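Local coordinates for NreA protein (Staphylococcus carnosus subsp. carnosus TM300, PDB 4IUH), which binds nitrate through a cytosolic GAF domain and serves as the nitrate receptor of the staphylococcal nitrate regulation system, at residues P122-N127 with S158-I163; I43-D48 with R128-L133; Y66-I71 with L111-T116; V54-Y59 with M70-P75. One frame throughout, in Å; residues are numbered along the deposited sequence.

Contact 1 of 4, residues P122-N127 with S158-I163; sequences PLWKNN and SFTDEI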
loop_
_atom_site.group_PDB
_atom_site.type_symbol
_atom_site.label_atom_id
_atom_site.label_comp_id
_atom_site.label_asym_id
_atom_site.label_seq_id
_atom_site.Cartn_x
_atom_site.Cartn_y
_atom_site.Cartn_z
ATOM N N PRO A 122 6.054 2.703 -3.400
ATOM C CA PRO A 122 6.090 4.162 -3.267
ATOM C C PRO A 122 5.452 4.847 -4.456
ATOM O O PRO A 122 5.761 4.506 -5.599
ATOM C CB PRO A 122 7.589 4.478 -3.210
ATOM C CG PRO A 122 8.255 3.294 -3.837
ATOM C CD PRO A 122 7.404 2.121 -3.459
ATOM N N LEU A 123 4.546 5.778 -4.174
ATOM C CA LEU A 123 3.925 6.593 -5.200
ATOM C C LEU A 123 4.632 7.942 -5.279
ATOM O O LEU A 123 4.666 8.694 -4.302
ATOM C CB LEU A 123 2.448 6.809 -4.884
ATOM C CG LEU A 123 1.557 5.570 -4.795
ATOM C CD1 LEU A 123 0.124 5.982 -4.487
ATOM C CD2 LEU A 123 1.634 4.746 -6.087
ATOM N N TRP A 124 5.187 8.246 -6.446
ATOM C CA TRP A 124 5.885 9.506 -6.651
ATOM C C TRP A 124 5.033 10.503 -7.417
ATOM O O TRP A 124 4.342 10.147 -8.371
ATOM C CB TRP A 124 7.196 9.277 -7.397
ATOM C CG TRP A 124 8.225 8.560 -6.589
ATOM C CD1 TRP A 124 8.166 7.272 -6.140
ATOM C CD2 TRP A 124 9.478 9.083 -6.140
ATOM N NE1 TRP A 124 9.303 6.964 -5.436
ATOM C CE2 TRP A 124 10.126 8.059 -5.422
ATOM C CE3 TRP A 124 10.116 10.320 -6.274
ATOM C CZ2 TRP A 124 11.379 8.231 -4.844
ATOM C CZ3 TRP A 124 11.359 10.493 -5.694
ATOM C CH2 TRP A 124 11.978 9.456 -4.988
ATOM N N LYS A 125 5.084 11.751 -6.971
ATOM C CA LYS A 125 4.466 12.859 -7.674
ATOM C C LYS A 125 5.553 13.913 -7.833
ATOM O O LYS A 125 6.246 14.239 -6.865
ATOM C CB LYS A 125 3.288 13.420 -6.880
ATOM C CG LYS A 125 2.528 14.506 -7.622
ATOM C CD LYS A 125 1.912 15.528 -6.677
ATOM C CE LYS A 125 0.823 14.911 -5.822
ATOM N NZ LYS A 125 0.049 15.949 -5.078
ATOM N N ASN A 126 5.702 14.436 -9.047
ATOM C CA ASN A 126 6.865 15.245 -9.402
ATOM C C ASN A 126 8.134 14.440 -9.149
ATOM O O ASN A 126 8.207 13.261 -9.498
ATOM C CB ASN A 126 6.896 16.562 -8.620
ATOM C CG ASN A 126 5.534 17.219 -8.534
ATOM O OD1 ASN A 126 4.709 17.087 -9.437
ATOM N ND2 ASN A 126 5.289 17.931 -7.439
ATOM N N ASN A 127 9.128 15.065 -8.529
ATOM C CA ASN A 127 10.357 14.357 -8.199
ATOM C C ASN A 127 10.431 13.998 -6.717
ATOM O O ASN A 127 11.521 13.882 -6.158
ATOM C CB ASN A 127 11.579 15.180 -8.609
ATOM N N SER A 158 -1.284 10.471 -12.203
ATOM C CA SER A 158 -0.009 11.158 -12.360
ATOM C C SER A 158 1.097 10.525 -11.520
ATOM O O SER A 158 2.235 10.991 -11.528
ATOM C CB SER A 158 -0.158 12.637 -11.986
ATOM O OG SER A 158 -0.366 12.795 -10.589
ATOM N N PHE A 159 0.765 9.467 -10.792
ATOM C CA PHE A 159 1.749 8.828 -9.926
ATOM C C PHE A 159 2.699 7.939 -10.716
ATOM O O PHE A 159 2.325 7.350 -11.727
ATOM C CB PHE A 159 1.065 8.023 -8.821
ATOM C CG PHE A 159 0.261 8.863 -7.870
ATOM C CD1 PHE A 159 0.807 10.001 -7.301
ATOM C CD2 PHE A 159 -1.044 8.522 -7.558
ATOM C CE1 PHE A 159 0.068 10.781 -6.429
ATOM C CE2 PHE A 159 -1.793 9.297 -6.688
ATOM C CZ PHE A 159 -1.238 10.430 -6.122
ATOM N N THR A 160 3.942 7.873 -10.258
ATOM C CA THR A 160 4.912 6.935 -10.800
ATOM C C THR A 160 5.533 6.188 -9.628
ATOM O O THR A 160 5.244 6.494 -8.461
ATOM C CB THR A 160 6.018 7.641 -11.620
ATOM O OG1 THR A 160 6.774 8.511 -10.771
ATOM C CG2 THR A 160 5.422 8.453 -12.766
ATOM N N ASP A 161 6.372 5.200 -9.925
ATOM C CA ASP A 161 7.058 4.493 -8.852
ATOM C C ASP A 161 8.521 4.916 -8.763
ATOM O O ASP A 161 8.922 5.908 -9.372
ATOM C CB ASP A 161 6.891 2.973 -8.968
ATOM C CG ASP A 161 7.300 2.431 -10.325
ATOM O OD1 ASP A 161 6.603 1.528 -10.835
ATOM O OD2 ASP A 161 8.320 2.888 -10.880
ATOM N N GLU A 162 9.308 4.164 -8.001
ATOM C CA GLU A 162 10.691 4.534 -7.718
ATOM C C GLU A 162 11.622 4.264 -8.898
ATOM O O GLU A 162 12.717 4.821 -8.982
ATOM C CB GLU A 162 11.196 3.799 -6.471
ATOM C CG GLU A 162 11.463 2.308 -6.658
ATOM C CD GLU A 162 10.213 1.445 -6.548
ATOM O OE1 GLU A 162 10.335 0.288 -6.087
ATOM O OE2 GLU A 162 9.111 1.904 -6.925
ATOM N N ILE A 163 11.183 3.409 -9.810
ATOM C CA ILE A 163 12.009 3.026 -10.946
ATOM C C ILE A 163 12.227 4.202 -11.905
ATOM O O ILE A 163 11.265 4.856 -12.320
ATOM C CB ILE A 163 11.407 1.796 -11.650
ATOM C CG1 ILE A 163 11.315 0.646 -10.639
ATOM C CG2 ILE A 163 12.243 1.405 -12.860
ATOM C CD1 ILE A 163 10.380 -0.469 -11.020
#
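T160 O accepts a short, nearly straight bond from W124 N (2.7 Å, 172° at the hydrogen), and the CA-H of L123 also points at this oxygen. The return bond runs from T160 N to W124 O at 3.0 Å. Together they form a single antiparallel bridge, by which the loop 158-163 fastens itself to the end of strand 115-125 of the GAF-domain sheet. Around the bridge the side chains part company. F159 turns inward beside L45, and L123 CD1 lies over one face of its ring, 4.2 Å from F159 CD2: two bulky apolar groups suited to a buried place. W124 suits the outer side, because its broad indole covers the loop backbone. D161 O lies over one indole face, while W124 NE1 sits 3.6 Å from E162 CA, buried with no partner. Beside it, E162 bends at chi2 (-82°) and brings OE2 to 3.5 Å from P122 CG; its other oxygen, OE1, forms a salt bridge with R89. D161 OD2 accepts from I163 N in an Asx turn, while OD1 accepts from I152 N and forms a salt bridge with R151.

Contact 2 of 4, residues I43-D48 with R128-L133; sequences IALPED and RVYGAL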
loop_
_atom_site.group_PDB
_atom_site.type_symbol
_atom_site.label_atom_id
_atom_site.label_comp_id
_atom_site.label_asym_id
_atom_site.label_seq_id
_atom_site.Cartn_x
_atom_site.Cartn_y
_atom_site.Cartn_z
ATOM N N ILE A 43 -4.711 2.589 -1.395
ATOM C CA ILE A 43 -3.841 3.738 -1.617
ATOM C C ILE A 43 -3.754 4.581 -0.350
ATOM O O ILE A 43 -4.775 4.980 0.219
ATOM C CB ILE A 43 -4.323 4.627 -2.788
ATOM C CG1 ILE A 43 -4.398 3.821 -4.087
ATOM C CG2 ILE A 43 -3.389 5.809 -2.978
ATOM C CD1 ILE A 43 -5.012 4.585 -5.247
ATOM N N ALA A 44 -2.526 4.824 0.091
ATOM C CA ALA A 44 -2.255 5.690 1.225
ATOM C C ALA A 44 -1.815 7.051 0.702
ATOM O O ALA A 44 -0.892 7.140 -0.108
ATOM C CB ALA A 44 -1.169 5.089 2.091
ATOM N N LEU A 45 -2.475 8.109 1.163
ATOM C CA LEU A 45 -2.177 9.456 0.684
ATOM C C LEU A 45 -2.103 10.458 1.833
ATOM O O LEU A 45 -2.747 10.273 2.869
ATOM C CB LEU A 45 -3.219 9.901 -0.350
ATOM C CG LEU A 45 -3.167 9.200 -1.713
ATOM C CD1 LEU A 45 -4.432 9.475 -2.518
ATOM C CD2 LEU A 45 -1.941 9.634 -2.497
ATOM N N PRO A 46 -1.299 11.518 1.656
ATOM C CA PRO A 46 -1.179 12.568 2.672
ATOM C C PRO A 46 -2.443 13.425 2.781
ATOM O O PRO A 46 -3.121 13.667 1.785
ATOM C CB PRO A 46 0.009 13.400 2.176
ATOM C CG PRO A 46 0.059 13.146 0.710
ATOM C CD PRO A 46 -0.365 11.724 0.535
ATOM N N GLU A 47 -2.742 13.869 3.996
ATOM C CA GLU A 47 -3.957 14.620 4.290
ATOM C C GLU A 47 -3.626 15.642 5.382
ATOM O O GLU A 47 -2.650 15.472 6.113
ATOM C CB GLU A 47 -5.038 13.644 4.763
ATOM C CG GLU A 47 -6.450 14.185 4.828
ATOM C CD GLU A 47 -7.457 13.105 5.215
ATOM O OE1 GLU A 47 -8.029 13.191 6.328
ATOM O OE2 GLU A 47 -7.673 12.167 4.411
ATOM N N ASP A 48 -4.419 16.705 5.492
ATOM C CA ASP A 48 -4.171 17.734 6.507
ATOM C C ASP A 48 -4.643 17.345 7.909
ATOM O O ASP A 48 -5.778 16.908 8.100
ATOM C CB ASP A 48 -4.820 19.062 6.114
ATOM C CG ASP A 48 -4.155 19.704 4.917
ATOM O OD1 ASP A 48 -3.083 20.319 5.091
ATOM O OD2 ASP A 48 -4.710 19.603 3.803
ATOM N N ARG A 128 9.274 13.815 -6.087
ATOM C CA ARG A 128 9.230 13.543 -4.651
ATOM C C ARG A 128 8.328 12.359 -4.287
ATOM O O ARG A 128 7.319 12.112 -4.941
ATOM C CB ARG A 128 8.786 14.796 -3.891
ATOM N N VAL A 129 8.707 11.628 -3.240
ATOM C CA VAL A 129 7.887 10.533 -2.732
ATOM C C VAL A 129 6.651 11.140 -2.104
ATOM O O VAL A 129 6.709 12.237 -1.561
ATOM C CB VAL A 129 8.623 9.696 -1.663
ATOM C CG1 VAL A 129 8.053 8.290 -1.608
ATOM C CG2 VAL A 129 10.111 9.653 -1.945
ATOM N N TYR A 130 5.535 10.431 -2.159
ATOM C CA TYR A 130 4.260 11.049 -1.832
ATOM C C TYR A 130 3.327 10.123 -1.060
ATOM O O TYR A 130 2.896 10.440 0.048
ATOM C CB TYR A 130 3.593 11.506 -3.126
ATOM C CG TYR A 130 2.394 12.388 -2.942
ATOM C CD1 TYR A 130 1.114 11.911 -3.196
ATOM C CD2 TYR A 130 2.537 13.707 -2.528
ATOM C CE1 TYR A 130 -0.001 12.725 -3.040
ATOM C CE2 TYR A 130 1.431 14.529 -2.367
ATOM C CZ TYR A 130 0.163 14.030 -2.622
ATOM O OH TYR A 130 -0.940 14.842 -2.466
ATOM N N GLY A 131 3.007 8.982 -1.651
ATOM C CA GLY A 131 2.063 8.064 -1.046
ATOM C C GLY A 131 2.515 6.632 -1.209
ATOM O O GLY A 131 3.689 6.373 -1.463
ATOM N N ALA A 132 1.587 5.697 -1.058
ATOM C CA ALA A 132 1.927 4.293 -1.205
ATOM C C ALA A 132 0.774 3.503 -1.802
ATOM O O ALA A 132 -0.394 3.747 -1.493
ATOM C CB ALA A 132 2.342 3.703 0.141
ATOM N N LEU A 133 1.111 2.554 -2.663
ATOM C CA LEU A 133 0.134 1.590 -3.139
ATOM C C LEU A 133 0.419 0.267 -2.451
ATOM O O LEU A 133 1.562 -0.196 -2.439
ATOM C CB LEU A 133 0.217 1.429 -4.659
ATOM C CG LEU A 133 -0.611 0.282 -5.241
ATOM C CD1 LEU A 133 -2.106 0.557 -5.094
ATOM C CD2 LEU A 133 -0.240 -0.012 -6.695
#
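P46 lies on the ring of Y130 where two central, antiparallel strands of the GAF sheet, 40-47 and 128-138, begin to diverge beside a classic beta bulge. Y130 and G131 both face L123 on the next strand. With CG anti to the backbone N (chi1 -169°), the Y130 ring swings towards strand 40-47, and P46 CG comes down over its face, 3.7 Å from the centroid, as a CH-pi contact. Proline suits the spot: its rigid, flat-sided ring can lie close on an aromatic face, and it crosses the phenol at about a right angle. L45 meets the same ring obliquely, its CD2 being 3.7 Å from Y130 CE1, and continues inward to F159.

Beyond the bulge the strands pair regularly. A44 and A132 form the hydrogen-bonded pair: A44 N gives a 2.9 Å bond to A132 O, and A132 N returns one to A44 O. Their methyls lie on the face covered by helix 78-86, and such small groups let A80 and V83 of that helix come close. I43 and L133, a non-hydrogen-bonded pair, point to the other face. The L133 side chain also leaves anti to its N (chi1 171°), which carries CD1 to 4.1 Å from I43 CG1. Having no CB, G131 allows A44 O to approach its CA to 3.2 Å.

Contact 3 of 4, residues Y66-I71 with L111-T116; sequences YRYRMI and LSEALT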
loop_
_atom_site.group_PDB
_atom_site.type_symbol
_atom_site.label_atom_id
_atom_site.label_comp_id
_atom_site.label_asym_id
_atom_site.label_seq_id
_atom_site.Cartn_x
_atom_site.Cartn_y
_atom_site.Cartn_z
ATOM N N TYR A 66 -14.172 -2.271 7.259
ATOM C CA TYR A 66 -13.884 -0.848 7.109
ATOM C C TYR A 66 -12.936 -0.293 8.175
ATOM O O TYR A 66 -12.866 0.919 8.372
ATOM C CB TYR A 66 -15.180 -0.032 7.073
ATOM C CG TYR A 66 -16.030 -0.287 5.846
ATOM C CD1 TYR A 66 -15.644 0.187 4.599
ATOM C CD2 TYR A 66 -17.227 -0.991 5.936
ATOM C CE1 TYR A 66 -16.420 -0.038 3.475
ATOM C CE2 TYR A 66 -18.007 -1.221 4.816
ATOM C CZ TYR A 66 -17.597 -0.744 3.587
ATOM O OH TYR A 66 -18.366 -0.967 2.465
ATOM N N ARG A 67 -12.200 -1.172 8.847
ATOM C CA ARG A 67 -11.287 -0.736 9.902
ATOM C C ARG A 67 -10.110 0.087 9.378
ATOM O O ARG A 67 -9.542 0.900 10.110
ATOM C CB ARG A 67 -10.789 -1.922 10.734
ATOM C CG ARG A 67 -11.828 -2.455 11.717
ATOM C CD ARG A 67 -11.178 -3.152 12.905
ATOM N NE ARG A 67 -10.502 -4.385 12.515
ATOM C CZ ARG A 67 -11.079 -5.583 12.514
ATOM N NH1 ARG A 67 -12.350 -5.712 12.885
ATOM N NH2 ARG A 67 -10.388 -6.654 12.141
ATOM N N TYR A 68 -9.756 -0.115 8.110
ATOM C CA TYR A 68 -8.649 0.618 7.503
ATOM C C TYR A 68 -8.906 2.126 7.551
ATOM O O TYR A 68 -7.967 2.917 7.624
ATOM C CB TYR A 68 -8.421 0.162 6.056
ATOM C CG TYR A 68 -9.488 0.632 5.089
ATOM C CD1 TYR A 68 -10.639 -0.118 4.871
ATOM C CD2 TYR A 68 -9.349 1.831 4.397
ATOM C CE1 TYR A 68 -11.616 0.312 3.995
ATOM C CE2 TYR A 68 -10.324 2.271 3.520
ATOM C CZ TYR A 68 -11.453 1.506 3.323
ATOM O OH TYR A 68 -12.421 1.941 2.447
ATOM N N ARG A 69 -10.181 2.512 7.511
ATOM C CA ARG A 69 -10.575 3.917 7.525
ATOM C C ARG A 69 -10.178 4.626 8.810
ATOM O O ARG A 69 -9.946 5.832 8.811
ATOM C CB ARG A 69 -12.087 4.048 7.357
ATOM C CG ARG A 69 -12.614 3.829 5.953
ATOM C CD ARG A 69 -14.120 4.038 5.955
ATOM N NE ARG A 69 -14.718 3.926 4.630
ATOM C CZ ARG A 69 -16.029 3.941 4.408
ATOM N NH1 ARG A 69 -16.877 4.058 5.424
ATOM N NH2 ARG A 69 -16.495 3.833 3.169
ATOM N N MET A 70 -10.131 3.878 9.907
ATOM C CA MET A 70 -9.808 4.447 11.206
ATOM C C MET A 70 -8.309 4.643 11.381
ATOM O O MET A 70 -7.865 5.240 12.358
ATOM C CB MET A 70 -10.331 3.548 12.325
ATOM C CG MET A 70 -11.841 3.369 12.348
ATOM S SD MET A 70 -12.376 2.384 13.771
ATOM C CE MET A 70 -11.352 0.919 13.568
ATOM N N ILE A 71 -7.525 4.133 10.444
ATOM C CA ILE A 71 -6.078 4.232 10.554
ATOM C C ILE A 71 -5.592 5.635 10.208
ATOM O O ILE A 71 -5.871 6.159 9.129
ATOM C CB ILE A 71 -5.377 3.191 9.662
ATOM C CG1 ILE A 71 -5.748 1.779 10.118
ATOM C CG2 ILE A 71 -3.869 3.384 9.692
ATOM C CD1 ILE A 71 -5.208 0.686 9.216
ATOM N N LEU A 111 -3.040 -6.382 9.809
ATOM C CA LEU A 111 -3.860 -7.147 10.742
ATOM C C LEU A 111 -5.358 -6.980 10.467
ATOM O O LEU A 111 -6.112 -7.951 10.497
ATOM C CB LEU A 111 -3.535 -6.750 12.186
ATOM C CG LEU A 111 -2.121 -7.097 12.662
ATOM C CD1 LEU A 111 -1.872 -6.606 14.085
ATOM C CD2 LEU A 111 -1.870 -8.596 12.565
ATOM N N SER A 112 -5.783 -5.747 10.203
ATOM C CA SER A 112 -7.194 -5.474 9.948
ATOM C C SER A 112 -7.713 -6.174 8.681
ATOM O O SER A 112 -8.872 -6.570 8.618
ATOM C CB SER A 112 -7.459 -3.965 9.874
ATOM O OG SER A 112 -6.947 -3.409 8.676
ATOM N N GLU A 113 -6.857 -6.334 7.679
ATOM C CA GLU A 113 -7.287 -6.989 6.445
ATOM C C GLU A 113 -6.789 -8.428 6.309
ATOM O O GLU A 113 -6.993 -9.051 5.273
ATOM C CB GLU A 113 -6.888 -6.164 5.214
ATOM C CG GLU A 113 -7.689 -4.883 5.040
ATOM C CD GLU A 113 -9.124 -5.144 4.604
ATOM O OE1 GLU A 113 -10.038 -4.430 5.075
ATOM O OE2 GLU A 113 -9.338 -6.062 3.781
ATOM N N ALA A 114 -6.140 -8.943 7.355
ATOM C CA ALA A 114 -5.681 -10.338 7.396
ATOM C C ALA A 114 -4.804 -10.720 6.203
ATOM O O ALA A 114 -4.992 -11.777 5.589
ATOM C CB ALA A 114 -6.871 -11.289 7.509
ATOM N N LEU A 115 -3.853 -9.853 5.870
ATOM C CA LEU A 115 -2.991 -10.075 4.719
ATOM C C LEU A 115 -1.934 -11.125 5.035
ATOM O O LEU A 115 -1.328 -11.096 6.103
ATOM C CB LEU A 115 -2.328 -8.768 4.276
ATOM C CG LEU A 115 -3.287 -7.628 3.914
ATOM C CD1 LEU A 115 -2.535 -6.434 3.328
ATOM C CD2 LEU A 115 -4.371 -8.105 2.960
ATOM N N THR A 116 -1.718 -12.043 4.102
ATOM C CA THR A 116 -0.734 -13.103 4.278
ATOM C C THR A 116 0.468 -12.889 3.365
ATOM O O THR A 116 1.507 -13.513 3.535
ATOM C CB THR A 116 -1.358 -14.489 4.018
ATOM O OG1 THR A 116 -1.896 -14.535 2.692
ATOM C CG2 THR A 116 -2.476 -14.757 5.015
HETATM O O HOH W 1 -9.466 -2.995 7.327
#
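R67 and Y68 belong to a short coil of helical backbone angles, tightened by bonds from R69 N, M70 N and I71 N to the carbonyl three residues back. It faces S112 and E113, where helix 108-112 ends in a Schellman motif with A114, at positive phi (54°), as its C-prime residue. The contact thus joins two connecting parts of the GAF domain: the loop between strand 54-61 and helix 78-86, and the helix end that leads into strand 115-125. The closest CA atoms, those of R67 and S112, remain 6.3 Å apart, and no direct hydrogen bond spans the gap.

A water bridges the segments instead. It accepts from S112 OG at 2.9 Å and weakly from Y68 N, and it donates to E113 OE1 at 2.7 Å. Serine suits this place because it is compact and carries a hydroxyl; with chi1 at 73°, OG stands between the backbone N and carbonyl carbon and reaches the water. The E113 chain folds back at chi2 (-72°) to bring its carboxylate round, and its second oxygen, OE2, pairs with R138 and accepts from I64 N. Arginine suits the exposed flank, where its aliphatic base can pack while the charged end stays near solvent. R67 CB rests 4.0 Å from S112 CB, and its bent chain carries NH2 to 3.8 Å from S112 O, which accepts from N65 ND2.

Contact 4 of 4, residues V54-Y59 with M70-P75; sequences VIKWKY and MIVLRP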
loop_
_atom_site.group_PDB
_atom_site.type_symbol
_atom_site.label_atom_id
_atom_site.label_comp_id
_atom_site.label_asym_id
_atom_site.label_seq_id
_atom_site.Cartn_x
_atom_site.Cartn_y
_atom_site.Cartn_z
ATOM N N VAL A 54 -0.935 14.048 7.972
ATOM C CA VAL A 54 -1.061 12.641 8.330
ATOM C C VAL A 54 -1.278 11.799 7.084
ATOM O O VAL A 54 -1.615 12.322 6.021
ATOM C CB VAL A 54 -2.240 12.389 9.290
ATOM C CG1 VAL A 54 -1.994 13.061 10.629
ATOM C CG2 VAL A 54 -3.554 12.862 8.663
ATOM N N ILE A 55 -1.090 10.493 7.225
ATOM C CA ILE A 55 -1.353 9.561 6.142
ATOM C C ILE A 55 -2.569 8.709 6.463
ATOM O O ILE A 55 -2.705 8.182 7.569
ATOM C CB ILE A 55 -0.151 8.634 5.889
ATOM C CG1 ILE A 55 1.079 9.460 5.507
ATOM C CG2 ILE A 55 -0.486 7.604 4.808
ATOM C CD1 ILE A 55 1.015 10.059 4.113
ATOM N N LYS A 56 -3.466 8.590 5.494
ATOM C CA LYS A 56 -4.630 7.739 5.646
ATOM C C LYS A 56 -4.747 6.834 4.431
ATOM O O LYS A 56 -4.330 7.198 3.325
ATOM C CB LYS A 56 -5.899 8.581 5.797
ATOM C CG LYS A 56 -6.027 9.320 7.123
ATOM C CD LYS A 56 -7.352 10.064 7.205
ATOM C CE LYS A 56 -7.482 10.822 8.524
ATOM N NZ LYS A 56 -8.726 11.657 8.598
ATOM N N TRP A 57 -5.297 5.647 4.639
ATOM C CA TRP A 57 -5.650 4.793 3.519
ATOM C C TRP A 57 -6.958 5.321 2.915
ATOM O O TRP A 57 -8.056 4.940 3.323
ATOM C CB TRP A 57 -5.757 3.333 3.965
ATOM C CG TRP A 57 -4.445 2.777 4.464
ATOM C CD1 TRP A 57 -4.053 2.630 5.767
ATOM C CD2 TRP A 57 -3.353 2.319 3.665
ATOM N NE1 TRP A 57 -2.784 2.096 5.828
ATOM C CE2 TRP A 57 -2.335 1.890 4.547
ATOM C CE3 TRP A 57 -3.142 2.205 2.283
ATOM C CZ2 TRP A 57 -1.121 1.369 4.089
ATOM C CZ3 TRP A 57 -1.937 1.687 1.833
ATOM C CH2 TRP A 57 -0.942 1.281 2.734
ATOM N N LYS A 58 -6.809 6.231 1.958
ATOM C CA LYS A 58 -7.925 6.975 1.385
ATOM C C LYS A 58 -8.805 6.090 0.500
ATOM O O LYS A 58 -10.026 6.221 0.509
ATOM C CB LYS A 58 -7.387 8.172 0.594
ATOM C CG LYS A 58 -8.414 9.228 0.208
ATOM C CD LYS A 58 -7.713 10.550 -0.134
ATOM C CE LYS A 58 -8.694 11.623 -0.590
ATOM N NZ LYS A 58 -9.153 11.414 -1.996
ATOM N N TYR A 59 -8.185 5.184 -0.252
ATOM C CA TYR A 59 -8.926 4.274 -1.118
ATOM C C TYR A 59 -8.568 2.821 -0.826
ATOM O O TYR A 59 -7.401 2.491 -0.604
ATOM C CB TYR A 59 -8.647 4.580 -2.593
ATOM C CG TYR A 59 -8.934 6.007 -3.002
ATOM C CD1 TYR A 59 -10.201 6.387 -3.428
ATOM C CD2 TYR A 59 -7.936 6.975 -2.968
ATOM C CE1 TYR A 59 -10.470 7.693 -3.805
ATOM C CE2 TYR A 59 -8.193 8.282 -3.343
ATOM C CZ TYR A 59 -9.461 8.633 -3.763
ATOM O OH TYR A 59 -9.717 9.930 -4.138
ATOM N N MET A 70 -10.131 3.878 9.907
ATOM C CA MET A 70 -9.808 4.447 11.206
ATOM C C MET A 70 -8.309 4.643 11.381
ATOM O O MET A 70 -7.865 5.240 12.358
ATOM C CB MET A 70 -10.331 3.548 12.325
ATOM C CG MET A 70 -11.841 3.369 12.348
ATOM S SD MET A 70 -12.376 2.384 13.771
ATOM C CE MET A 70 -11.352 0.919 13.568
ATOM N N ILE A 71 -7.525 4.133 10.444
ATOM C CA ILE A 71 -6.078 4.232 10.554
ATOM C C ILE A 71 -5.592 5.635 10.208
ATOM O O ILE A 71 -5.871 6.159 9.129
ATOM C CB ILE A 71 -5.377 3.191 9.662
ATOM C CG1 ILE A 71 -5.748 1.779 10.118
ATOM C CG2 ILE A 71 -3.869 3.384 9.692
ATOM C CD1 ILE A 71 -5.208 0.686 9.216
ATOM N N VAL A 72 -4.890 6.250 11.150
ATOM C CA VAL A 72 -4.270 7.550 10.925
ATOM C C VAL A 72 -2.809 7.469 11.341
ATOM O O VAL A 72 -2.488 7.264 12.513
ATOM C CB VAL A 72 -4.954 8.674 11.718
ATOM C CG1 VAL A 72 -4.369 10.020 11.319
ATOM C CG2 VAL A 72 -6.454 8.654 11.486
ATOM N N LEU A 73 -1.925 7.620 10.365
ATOM C CA LEU A 73 -0.503 7.487 10.608
ATOM C C LEU A 73 0.164 8.849 10.702
ATOM O O LEU A 73 -0.019 9.707 9.837
ATOM C CB LEU A 73 0.141 6.670 9.486
ATOM C CG LEU A 73 -0.463 5.284 9.240
ATOM C CD1 LEU A 73 0.117 4.670 7.994
ATOM C CD2 LEU A 73 -0.219 4.372 10.434
ATOM N N ARG A 74 0.936 9.044 11.764
ATOM C CA ARG A 74 1.815 10.196 11.849
ATOM C C ARG A 74 2.912 10.013 10.792
ATOM O O ARG A 74 3.122 8.904 10.305
ATOM C CB ARG A 74 2.396 10.314 13.267
ATOM C CG ARG A 74 1.440 10.931 14.299
ATOM C CD ARG A 74 2.023 10.869 15.716
ATOM N NE ARG A 74 1.435 11.866 16.615
ATOM C CZ ARG A 74 1.974 12.252 17.774
ATOM N NH1 ARG A 74 3.124 11.728 18.184
ATOM N NH2 ARG A 74 1.370 13.165 18.526
ATOM N N PRO A 75 3.598 11.105 10.417
ATOM C CA PRO A 75 4.687 11.021 9.439
ATOM C C PRO A 75 5.705 9.921 9.755
ATOM O O PRO A 75 6.215 9.842 10.869
ATOM C CB PRO A 75 5.353 12.394 9.554
ATOM C CG PRO A 75 4.255 13.299 9.961
ATOM C CD PRO A 75 3.367 12.492 10.864
HETATM O O HOH W 2 -6.969 5.332 6.981
#
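V54 opens the outermost strand on this side of the GAF sheet, 54-61, whose outer flank takes up the loop 70-75 by a single antiparallel bridge. The isopropyl group of V54 crosses that of V72, V54 CB to V72 CG1 being 3.8 Å; two branched side chains suit the extended backbone here and shield each other on a partly exposed surface. I55 makes the bridge itself. Its N donates to L73 O at 2.9 Å and its O accepts from L73 N at 3.0 Å, both bonds nearly straight (172° and 174°). The two side chains leave on the same side and pack through their CB atoms, 4.1 Å apart, against A80 of helix 78-86; both are buried there, which suits large aliphatic groups.

K56 returns to the side of V54. Extended beyond CG, it lies alongside V72 with K56 CE 3.8 Å from V72 CG2, so that its methylene chain covers the valine while NZ goes on to a salt bridge with E47 of the neighbouring strand. W57 is at the centre of an inverse gamma turn, and the strand then continues through a classic bulge in which K58 and Y59 both face I43. The large, flat indole of W57 fits between the sheet and the surrounding helices, touching A80 and I109. I71 approaches the indole edge, with I71 CG2 4.0 Å from W57 CD1. Where the backbones have separated, a water takes over the pairing: it accepts from W57 N at 2.9 Å and donates to I71 O at 2.6 Å.

How the contacts relate
Contact 2 lies deepest, joining two inner strands of the sheet by regular backbone bonds and apolar side chains. Contacts 1 and 4 are each partly buried and follow one scheme, a single antiparallel bridge tying a loop to a sheet strand. Contact 1 does so on strand 115-125, with charged residues beside it; contact 4 uses strand 54-61 and is mostly aliphatic. Both touch contact 2, through L123 N to G131 O and E47 N to V54 O, so these three follow the sheet from strand to strand. Contact 3 lies far from contact 1, about 24 Å between centres, but adjoins contact 4, sharing M70 and I71. It too is largely buried, yet bridged by water.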